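Local coordinates for 1-carboxybiuret hydrolase subunit AtzE (Pseudomonas sp., PDB 6C62), which hydrolyses 1-carboxybiuret to urea-1,3-dicarboxylate and ammonia, a step in the bacterial degradation of the herbicide atrazine, at residues 4-9 and 67-72. Numbering follows the deposited sequence.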
ATOM      1  N   VAL A   4      19.582  34.665  -7.839  1.00 20.05           N
ATOM      2  CA  VAL A   4      19.899  35.546  -6.708  1.00 21.87           C
ATOM      3  C   VAL A   4      19.990  37.011  -7.165  1.00 21.67           C
ATOM      4  O   VAL A   4      19.455  37.895  -6.519  1.00 21.14           O
ATOM      5  CB  VAL A   4      21.195  35.089  -6.013  1.00 25.84           C
ATOM      6  CG1 VAL A   4      21.710  36.143  -5.022  1.00 30.15           C
ATOM      7  CG2 VAL A   4      20.928  33.781  -5.284  1.00 26.76           C
ATOM      8  N   GLU A   5      20.666  37.246  -8.275  1.00 23.13           N
ATOM      9  CA  GLU A   5      20.826  38.578  -8.827  1.00 25.60           C
ATOM     10  C   GLU A   5      19.496  39.139  -9.333  1.00 26.57           C
ATOM     11  O   GLU A   5      19.201  40.296  -9.103  1.00 22.32           O
ATOM     12  CB  GLU A   5      21.817  38.534  -9.981  1.00 31.94           C
ATOM     13  CG  GLU A   5      22.273  39.906 -10.353  1.00 40.14           C
ATOM     14  CD  GLU A   5      23.509  39.944 -11.269  1.00 51.76           C
ATOM     15  OE1 GLU A   5      24.119  38.864 -11.606  1.00 49.57           O
ATOM     16  OE2 GLU A   5      23.840  41.110 -11.649  1.00 53.24           O
ATOM     17  N   ILE A   6      18.676  38.311 -10.000  1.00 21.19           N
ATOM     18  CA  ILE A   6      17.334  38.748 -10.395  1.00 19.60           C
ATOM     19  C   ILE A   6      16.526  39.226  -9.211  1.00 16.89           C
ATOM     20  O   ILE A   6      15.894  40.292  -9.251  1.00 16.84           O
ATOM     21  CB  ILE A   6      16.539  37.638 -11.110  1.00 17.86           C
ATOM     22  CG1 ILE A   6      17.158  37.352 -12.464  1.00 19.78           C
ATOM     23  CG2 ILE A   6      15.110  38.092 -11.334  1.00 17.67           C
ATOM     24  CD1 ILE A   6      16.855  35.990 -13.079  1.00 21.03           C
ATOM     25  N   ILE A   7      16.486  38.426  -8.174  1.00 15.97           N
ATOM     26  CA  ILE A   7      15.714  38.762  -6.974  1.00 18.38           C
ATOM     27  C   ILE A   7      16.223  40.059  -6.324  1.00 21.21           C
ATOM     28  O   ILE A   7      15.442  40.894  -5.863  1.00 20.86           O
ATOM     29  CB  ILE A   7      15.756  37.599  -5.961  1.00 17.55           C
ATOM     30  CG1 ILE A   7      14.859  36.454  -6.445  1.00 16.22           C
ATOM     31  CG2 ILE A   7      15.341  38.009  -4.538  1.00 19.51           C
ATOM     32  CD1 ILE A   7      15.224  35.129  -5.806  1.00 16.65           C
ATOM     33  N   GLU A   8      17.539  40.196  -6.295  1.00 22.30           N
ATOM     34  CA  GLU A   8      18.192  41.370  -5.722  1.00 23.18           C
ATOM     35  C   GLU A   8      17.880  42.625  -6.516  1.00 21.07           C
ATOM     36  O   GLU A   8      17.677  43.680  -5.946  1.00 20.60           O
ATOM     37  CB  GLU A   8      19.728  41.102  -5.643  1.00 27.91           C
ATOM     38  CG  GLU A   8      20.669  42.322  -5.650  1.00 34.39           C
ATOM     39  CD  GLU A   8      20.521  43.203  -4.415  1.00 38.96           C
ATOM     40  OE1 GLU A   8      19.898  42.703  -3.411  1.00 35.30           O
ATOM     41  OE2 GLU A   8      21.059  44.372  -4.462  1.00 42.38           O
ATOM     42  N   GLY A   9      17.899  42.511  -7.846  1.00 18.30           N
ATOM     43  CA  GLY A   9      17.558  43.621  -8.750  1.00 19.83           C
ATOM     44  C   GLY A   9      16.141  44.165  -8.530  1.00 20.82           C
ATOM     45  O   GLY A   9      15.900  45.414  -8.593  1.00 20.80           O
ATOM     46  N   ALA A  67      10.251  37.253  -4.827  1.00 12.68           N
ATOM     47  CA  ALA A  67       9.480  38.339  -5.452  1.00 12.31           C
ATOM     48  C   ALA A  67       9.953  38.732  -6.822  1.00 12.09           C
ATOM     49  O   ALA A  67      11.071  39.202  -7.000  1.00 12.96           O
ATOM     50  CB  ALA A  67       9.453  39.584  -4.547  1.00 13.04           C
ATOM     51  N   GLY A  68       9.103  38.492  -7.806  1.00 12.58           N
ATOM     52  CA  GLY A  68       9.335  38.868  -9.188  1.00 13.01           C
ATOM     53  C   GLY A  68      10.042  37.825 -10.035  1.00 12.50           C
ATOM     54  O   GLY A  68      10.265  38.055 -11.218  1.00 13.96           O
ATOM     55  N   LEU A  69      10.398  36.680  -9.457  1.00 12.95           N
ATOM     56  CA  LEU A  69      11.211  35.653 -10.150  1.00 12.86           C
ATOM     57  C   LEU A  69      10.332  34.897 -11.148  1.00 12.98           C
ATOM     58  O   LEU A  69       9.336  34.310 -10.779  1.00 12.63           O
ATOM     59  CB  LEU A  69      11.825  34.684  -9.155  1.00 13.76           C
ATOM     60  CG  LEU A  69      12.822  33.687  -9.771  1.00 14.63           C
ATOM     61  CD1 LEU A  69      14.154  34.350 -10.043  1.00 16.42           C
ATOM     62  CD2 LEU A  69      13.065  32.504  -8.904  1.00 16.09           C
ATOM     63  N   PRO A  70      10.666  34.947 -12.438  1.00 13.44           N
ATOM     64  CA  PRO A  70       9.878  34.126 -13.368  1.00 12.61           C
ATOM     65  C   PRO A  70      10.114  32.631 -13.266  1.00 12.17           C
ATOM     66  O   PRO A  70      11.236  32.179 -12.951  1.00 11.78           O
ATOM     67  CB  PRO A  70      10.378  34.591 -14.732  1.00 13.53           C
ATOM     68  CG  PRO A  70      11.049  35.884 -14.495  1.00 13.54           C
ATOM     69  CD  PRO A  70      11.647  35.771 -13.147  1.00 12.78           C
ATOM     70  N   TYR A  71       9.059  31.858 -13.536  1.00 12.05           N
ATOM     71  CA  TYR A  71       9.142  30.384 -13.509  1.00 10.74           C
ATOM     72  C   TYR A  71       8.089  29.814 -14.447  1.00  9.73           C
ATOM     73  O   TYR A  71       7.180  30.550 -14.922  1.00  9.53           O
ATOM     74  CB  TYR A  71       9.010  29.816 -12.100  1.00 10.22           C
ATOM     75  CG  TYR A  71       7.647  29.827 -11.526  1.00 11.59           C
ATOM     76  CD1 TYR A  71       7.063  31.027 -11.088  1.00 12.10           C
ATOM     77  CD2 TYR A  71       6.884  28.659 -11.403  1.00 11.64           C
ATOM     78  CE1 TYR A  71       5.828  31.038 -10.526  1.00 12.10           C
ATOM     79  CE2 TYR A  71       5.622  28.672 -10.822  1.00 12.61           C
ATOM     80  CZ  TYR A  71       5.094  29.840 -10.371  1.00 12.94           C
ATOM     81  OH  TYR A  71       3.783  29.916  -9.838  1.00 13.61           O
ATOM     82  N   ALA A  72       8.310  28.573 -14.811  1.00  9.26           N
ATOM     83  CA  ALA A  72       7.325  27.815 -15.567  1.00  9.33           C
ATOM     84  C   ALA A  72       7.228  26.409 -15.033  1.00  8.64           C
ATOM     85  O   ALA A  72       8.127  25.936 -14.295  1.00  8.51           O
ATOM     86  CB  ALA A  72       7.662  27.838 -17.036  1.00  9.42           C
TER
HETATM   87  O   HOH W   1      12.693  40.380  -5.173  1.00 16.27           O
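Leu69 rests one methyl, CD1, against Ile6 and Ile7, two consecutive residues of helix 3-11, and so packs this N-terminal helix of the amidase fold against the loop leading into strand 70-74 of the central mixed sheet. CD1 lies 4.1 Å from CG2 of Ile6, and the two side chains cross at about a right angle. From Ile7 it is the CG1 methylene that approaches, 4.2 Å from the same CD1 of Leu69. The two isoleucines thus meet the leucine at a single branch, a small apolar contact made at van der Waals distance. With CG anti to the backbone N (chi1 -173°), the Leu69 side chain extends so that CD1 comes closest to the two isoleucines.

Further out, Pro164 touches both Ile6 and Leu69, and Leu221 of helix 216-226 packs on Ile7. Backbone hydrogen bonds to Gly111 and Val113 hold Gly68 and Leu69 beside the neighbouring strand 113-118 and the loop before it. Gly68 takes a positive phi (90°), a backbone conformation favoured by glycine, where the loop turns toward the strand. No direct hydrogen bond joins the two segments; their polar link is one bridging water, which donates to Ile7 O at 2.9 Å and to Ala67 O at 2.7 Å.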